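Local structure of competence damage-inducible protein A (Enterobacter cloacae subsp. cloacae, 5VU3) at residues R71-S76 / A96-I101; W132-K137 / A162-K167. The protein is of unknown function but belongs to the CinA family, some relatives of which are nicotinamide-nucleotide amidases. One frame throughout, in Å; residues are numbered along the deposited sequence.

Interaction 1 (R71-S76 / A96-I101)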
loop_
_atom_site.group_PDB
_atom_site.type_symbol
_atom_site.label_atom_id
_atom_site.label_comp_id
_atom_site.label_asym_id
_atom_site.label_seq_id
_atom_site.Cartn_x
_atom_site.Cartn_y
_atom_site.Cartn_z
ATOM N N ARG A 71 -5.040 -13.159 10.887
ATOM C CA ARG A 71 -4.715 -14.238 9.962
ATOM C C ARG A 71 -3.401 -13.984 9.227
ATOM O O ARG A 71 -2.577 -14.898 9.089
ATOM C CB ARG A 71 -5.865 -14.416 8.976
ATOM C CG ARG A 71 -5.949 -15.777 8.331
ATOM C CD ARG A 71 -7.070 -15.786 7.307
ATOM N NE ARG A 71 -6.977 -14.633 6.415
ATOM C CZ ARG A 71 -7.788 -13.581 6.470
ATOM N NH1 ARG A 71 -8.760 -13.545 7.375
ATOM N NH2 ARG A 71 -7.624 -12.567 5.628
ATOM N N ILE A 72 -3.185 -12.756 8.756
ATOM C CA ILE A 72 -1.986 -12.452 7.976
ATOM C C ILE A 72 -0.806 -12.152 8.888
ATOM O O ILE A 72 0.309 -12.637 8.665
ATOM C CB ILE A 72 -2.248 -11.281 7.013
ATOM C CG1 ILE A 72 -3.419 -11.590 6.081
ATOM C CG2 ILE A 72 -0.983 -10.962 6.217
ATOM C CD1 ILE A 72 -3.768 -10.447 5.160
ATOM N N LEU A 73 -1.025 -11.337 9.915
ATOM C CA LEU A 73 0.046 -10.850 10.765
ATOM C C LEU A 73 0.105 -11.549 12.116
ATOM O O LEU A 73 0.921 -11.165 12.957
ATOM C CB LEU A 73 -0.097 -9.340 10.972
ATOM C CG LEU A 73 0.175 -8.454 9.751
ATOM C CD1 LEU A 73 -0.120 -6.989 10.054
ATOM C CD2 LEU A 73 1.612 -8.622 9.263
ATOM N N GLY A 74 -0.733 -12.552 12.349
ATOM C CA GLY A 74 -0.642 -13.312 13.586
ATOM C C GLY A 74 -0.869 -12.494 14.834
ATOM O O GLY A 74 -0.362 -12.851 15.904
ATOM N N VAL A 75 -1.611 -11.393 14.728
ATOM C CA VAL A 75 -1.989 -10.636 15.913
ATOM C C VAL A 75 -2.890 -11.499 16.784
ATOM O O VAL A 75 -3.834 -12.134 16.294
ATOM C CB VAL A 75 -2.673 -9.321 15.513
ATOM C CG1 VAL A 75 -3.299 -8.641 16.734
ATOM C CG2 VAL A 75 -1.673 -8.389 14.809
ATOM N N SER A 76 -2.589 -11.541 18.079
ATOM C CA SER A 76 -3.327 -12.393 18.999
ATOM C C SER A 76 -4.754 -11.886 19.185
ATOM O O SER A 76 -4.958 -10.690 19.420
ATOM C CB SER A 76 -2.613 -12.448 20.346
ATOM O OG SER A 76 -3.481 -12.946 21.343
ATOM N N ALA A 96 6.359 -6.595 14.343
ATOM C CA ALA A 96 7.216 -7.771 14.423
ATOM C C ALA A 96 6.899 -8.754 13.304
ATOM O O ALA A 96 7.806 -9.322 12.684
ATOM C CB ALA A 96 7.058 -8.444 15.791
ATOM N N SER A 97 5.615 -8.967 13.033
ATOM C CA SER A 97 5.221 -9.948 12.029
ATOM C C SER A 97 5.589 -9.486 10.619
ATOM O O SER A 97 6.146 -10.262 9.834
ATOM C CB SER A 97 3.724 -10.218 12.137
ATOM O OG SER A 97 3.262 -10.953 11.018
ATOM N N ILE A 98 5.286 -8.231 10.270
ATOM C CA ILE A 98 5.572 -7.794 8.900
ATOM C C ILE A 98 7.076 -7.759 8.655
ATOM O O ILE A 98 7.538 -8.042 7.544
ATOM C CB ILE A 98 4.910 -6.436 8.591
ATOM C CG1 ILE A 98 4.982 -6.124 7.088
ATOM C CG2 ILE A 98 5.549 -5.300 9.395
ATOM C CD1 ILE A 98 4.271 -7.136 6.202
ATOM N N ARG A 99 7.861 -7.447 9.685
ATOM C CA ARG A 99 9.313 -7.493 9.557
ATOM C C ARG A 99 9.786 -8.896 9.189
ATOM O O ARG A 99 10.685 -9.063 8.356
ATOM C CB ARG A 99 9.950 -7.013 10.864
ATOM C CG ARG A 99 11.457 -7.002 10.865
ATOM C CD ARG A 99 12.017 -6.567 12.212
ATOM N NE ARG A 99 13.458 -6.795 12.270
ATOM C CZ ARG A 99 14.042 -7.847 12.835
ATOM N NH1 ARG A 99 13.319 -8.790 13.422
ATOM N NH2 ARG A 99 15.366 -7.955 12.815
ATOM N N ASP A 100 9.170 -9.921 9.776
ATOM C CA ASP A 100 9.550 -11.294 9.453
ATOM C C ASP A 100 9.037 -11.710 8.078
ATOM O O ASP A 100 9.764 -12.335 7.295
ATOM C CB ASP A 100 9.021 -12.241 10.525
ATOM C CG ASP A 100 9.695 -12.037 11.859
ATOM O OD1 ASP A 100 10.906 -11.713 11.867
ATOM O OD2 ASP A 100 9.012 -12.205 12.894
ATOM N N ILE A 101 7.775 -11.394 7.777
ATOM C CA ILE A 101 7.194 -11.779 6.492
ATOM C C ILE A 101 7.996 -11.186 5.342
ATOM O O ILE A 101 8.229 -11.844 4.316
ATOM C CB ILE A 101 5.714 -11.353 6.435
ATOM C CG1 ILE A 101 4.853 -12.268 7.316
ATOM C CG2 ILE A 101 5.191 -11.355 4.999
ATOM C CD1 ILE A 101 3.527 -11.627 7.723
#

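Interaction 2 (W132-K137 / A162-K167)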
loop_
_atom_site.group_PDB
_atom_site.type_symbol
_atom_site.label_atom_id
_atom_site.label_comp_id
_atom_site.label_asym_id
_atom_site.label_seq_id
_atom_site.Cartn_x
_atom_site.Cartn_y
_atom_site.Cartn_z
ATOM N N TRP A 132 7.712 1.181 15.714
ATOM C CA TRP A 132 8.928 1.109 14.916
ATOM C C TRP A 132 9.767 -0.033 15.472
ATOM O O TRP A 132 10.197 0.018 16.627
ATOM C CB TRP A 132 9.717 2.423 14.951
ATOM C CG TRP A 132 8.963 3.668 14.525
ATOM C CD1 TRP A 132 8.964 4.247 13.284
ATOM C CD2 TRP A 132 8.125 4.494 15.351
ATOM N NE1 TRP A 132 8.172 5.378 13.287
ATOM C CE2 TRP A 132 7.655 5.554 14.545
ATOM C CE3 TRP A 132 7.738 4.449 16.694
ATOM C CZ2 TRP A 132 6.804 6.546 15.038
ATOM C CZ3 TRP A 132 6.893 5.436 17.179
ATOM C CH2 TRP A 132 6.441 6.472 16.355
ATOM N N ASN A 133 9.972 -1.065 14.663
ATOM C CA ASN A 133 10.814 -2.202 15.015
ATOM C C ASN A 133 12.106 -2.068 14.216
ATOM O O ASN A 133 12.094 -2.161 12.983
ATOM C CB ASN A 133 10.098 -3.523 14.727
ATOM C CG ASN A 133 10.909 -4.734 15.135
ATOM O OD1 ASN A 133 12.123 -4.767 14.949
ATOM N ND2 ASN A 133 10.238 -5.753 15.673
ATOM N N ILE A 134 13.211 -1.843 14.917
ATOM C CA ILE A 134 14.523 -1.711 14.303
ATOM C C ILE A 134 15.361 -2.889 14.773
ATOM O O ILE A 134 15.791 -2.931 15.931
ATOM C CB ILE A 134 15.196 -0.380 14.661
ATOM C CG1 ILE A 134 14.454 0.794 14.016
ATOM C CG2 ILE A 134 16.634 -0.393 14.200
ATOM C CD1 ILE A 134 14.818 2.147 14.602
ATOM N N GLY A 135 15.589 -3.851 13.886
ATOM C CA GLY A 135 16.419 -4.995 14.237
ATOM C C GLY A 135 15.905 -5.821 15.399
ATOM O O GLY A 135 16.700 -6.476 16.081
ATOM N N GLY A 136 14.592 -5.813 15.646
ATOM C CA GLY A 136 14.002 -6.565 16.738
ATOM C C GLY A 136 13.665 -5.749 17.973
ATOM O O GLY A 136 12.951 -6.249 18.852
ATOM N N LYS A 137 14.163 -4.523 18.064
ATOM C CA LYS A 137 13.886 -3.620 19.173
ATOM C C LYS A 137 12.761 -2.685 18.755
ATOM O O LYS A 137 12.838 -2.058 17.695
ATOM C CB LYS A 137 15.157 -2.845 19.534
ATOM C CG LYS A 137 15.078 -1.855 20.690
ATOM C CD LYS A 137 16.424 -1.120 20.816
ATOM C CE LYS A 137 16.431 -0.039 21.899
ATOM N NZ LYS A 137 16.841 -0.555 23.236
ATOM N N ALA A 162 9.187 10.830 10.159
ATOM C CA ALA A 162 10.070 11.736 10.889
ATOM C C ALA A 162 10.666 11.053 12.109
ATOM O O ALA A 162 11.858 11.213 12.409
ATOM C CB ALA A 162 9.305 12.993 11.306
ATOM N N GLU A 163 9.848 10.283 12.824
ATOM C CA GLU A 163 10.344 9.559 13.985
ATOM C C GLU A 163 11.387 8.522 13.594
ATOM O O GLU A 163 12.413 8.388 14.266
ATOM C CB GLU A 163 9.172 8.906 14.714
ATOM C CG GLU A 163 8.265 9.915 15.393
ATOM C CD GLU A 163 9.063 10.967 16.146
ATOM O OE1 GLU A 163 9.517 10.655 17.267
ATOM O OE2 GLU A 163 9.244 12.090 15.616
ATOM N N LEU A 164 11.136 7.768 12.520
ATOM C CA LEU A 164 12.102 6.756 12.103
ATOM C C LEU A 164 13.426 7.391 11.705
ATOM O O LEU A 164 14.496 6.869 12.039
ATOM C CB LEU A 164 11.552 5.923 10.942
ATOM C CG LEU A 164 12.480 4.770 10.529
ATOM C CD1 LEU A 164 12.827 3.898 11.744
ATOM C CD2 LEU A 164 11.876 3.912 9.409
ATOM N N VAL A 165 13.376 8.512 10.979
ATOM C CA VAL A 165 14.608 9.199 10.593
ATOM C C VAL A 165 15.423 9.549 11.831
ATOM O O VAL A 165 16.634 9.305 11.895
ATOM C CB VAL A 165 14.288 10.451 9.755
ATOM C CG1 VAL A 165 15.515 11.351 9.667
ATOM C CG2 VAL A 165 13.836 10.043 8.360
ATOM N N THR A 166 14.761 10.118 12.840
ATOM C CA THR A 166 15.441 10.456 14.085
ATOM C C THR A 166 16.040 9.221 14.741
ATOM O O THR A 166 17.192 9.245 15.191
ATOM C CB THR A 166 14.467 11.141 15.040
ATOM O OG1 THR A 166 13.990 12.352 14.442
ATOM C CG2 THR A 166 15.158 11.467 16.361
ATOM N N LYS A 167 15.273 8.129 14.798
ATOM C CA LYS A 167 15.758 6.913 15.443
ATOM C C LYS A 167 16.972 6.329 14.738
ATOM O O LYS A 167 17.762 5.622 15.374
ATOM C CB LYS A 167 14.638 5.874 15.507
ATOM C CG LYS A 167 13.551 6.210 16.527
ATOM C CD LYS A 167 12.285 5.413 16.267
ATOM C CE LYS A 167 11.325 5.481 17.442
ATOM N NZ LYS A 167 11.183 6.854 17.997
#

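Interaction 1 (R71-S76 / A96-I101)
S97 OG lies opposite its own backbone N (chi1 168°), beside the carbonyl carbon, and L73 CG lies beside its backbone N (chi1 -70°); with these torsions the serine hydroxyl meets the carbonyl end of L73 while the CD2 branch of the leucine reaches helix 88-101. The contact joins the end of helix 66-73 to helix 88-101, both on one face of the five-stranded sheet of an alpha/beta/alpha sandwich. S97 is the polar point of the join. Its OG gives a weak hydrogen bond to L73 O at 3.0 Å. G74 follows with positive phi, a backbone shape favourable to glycine, and turns the chain away from the helix. The L73 CD2 methyl lies against the hydroxyl as well, 3.4 Å from S97 OG. The apolar part is narrow: L73 CD2 is 4.0 Å from I98 CB and 3.9 Å from I101 CD1, so one methyl group touches S97, I98 and, one turn on, I101. Beneath, L73 and I98 both reach L61 of strand 57-63, which continues this apolar layer down to the sheet. The outer end of the contact meets the dimer interface, where I101 packs on I72 of the second subunit; I101 O is hydrogen-bonded to R71 NE of that subunit, and R71 NH2 of this chain to I101 O of the other. Within the chain, I101 CD1 also approaches the backbone of helix 66-73, 3.5 Å from I72 O.

Interaction 2 (W132-K137 / A162-K167)
Strand 127-134 belongs to the antiparallel hairpin at one edge of the sheet, and helix 149-167 covers the face on which W132 and I134 lie. The short strand and helix segments run 27° from parallel, their axes 10.2 Å apart, and side chains fill the gap. The W132 indole meets three helix residues. E163 comes obliquely to its benzo end, CB 3.4 Å from W132 CZ2, while L164 CB lies 3.9 Å from W132 CD1 on the pyrrole part. K167 crosses over one face at about a right angle: its CE rides 3.6 Å above the ring plane, and a bend at the last torsion (chi4 44°) brings NZ to 4.7 Å from the centroid of the six-membered ring, 19° off its normal, a cation-pi contact. The indole N-H is used one helical turn earlier, where W132 NE1 bonds to S160 O. Two residues along the strand, I134 CD1 rests against both L164 CD1 (3.9 Å) and K167 CB (3.8 Å). Beyond I134 the strand closes in a type I' turn through G135 and G136, and N133 OD1, on the other side of the strand, accepts from G136 N at 2.8 Å in an Asx motif. With its nitrogen bonded and one face under a lysine, the indole is held in position and rotation, and the K167 charge is probably eased by the ring's pi cloud.

Interaction 1 closes before interaction 2 opens along the chain, and their centres lie 18 Å apart on opposite sides of the mixed sheet. Helices 66-73 and 88-101 cover one face, helix 149-167 the other, which gives the three layers of the sandwich. The strand 127-134 passes between them: W132 and I134 face the helix of interaction 2, whereas N133 turns to helix 88-101. There the two contacts meet, with R99 CD 3.3 Å from N133 OD1 and the R99 guanidinium packed against the G135-G136 turn. Interaction 1 continues into the second subunit; interaction 2 stays within one chain.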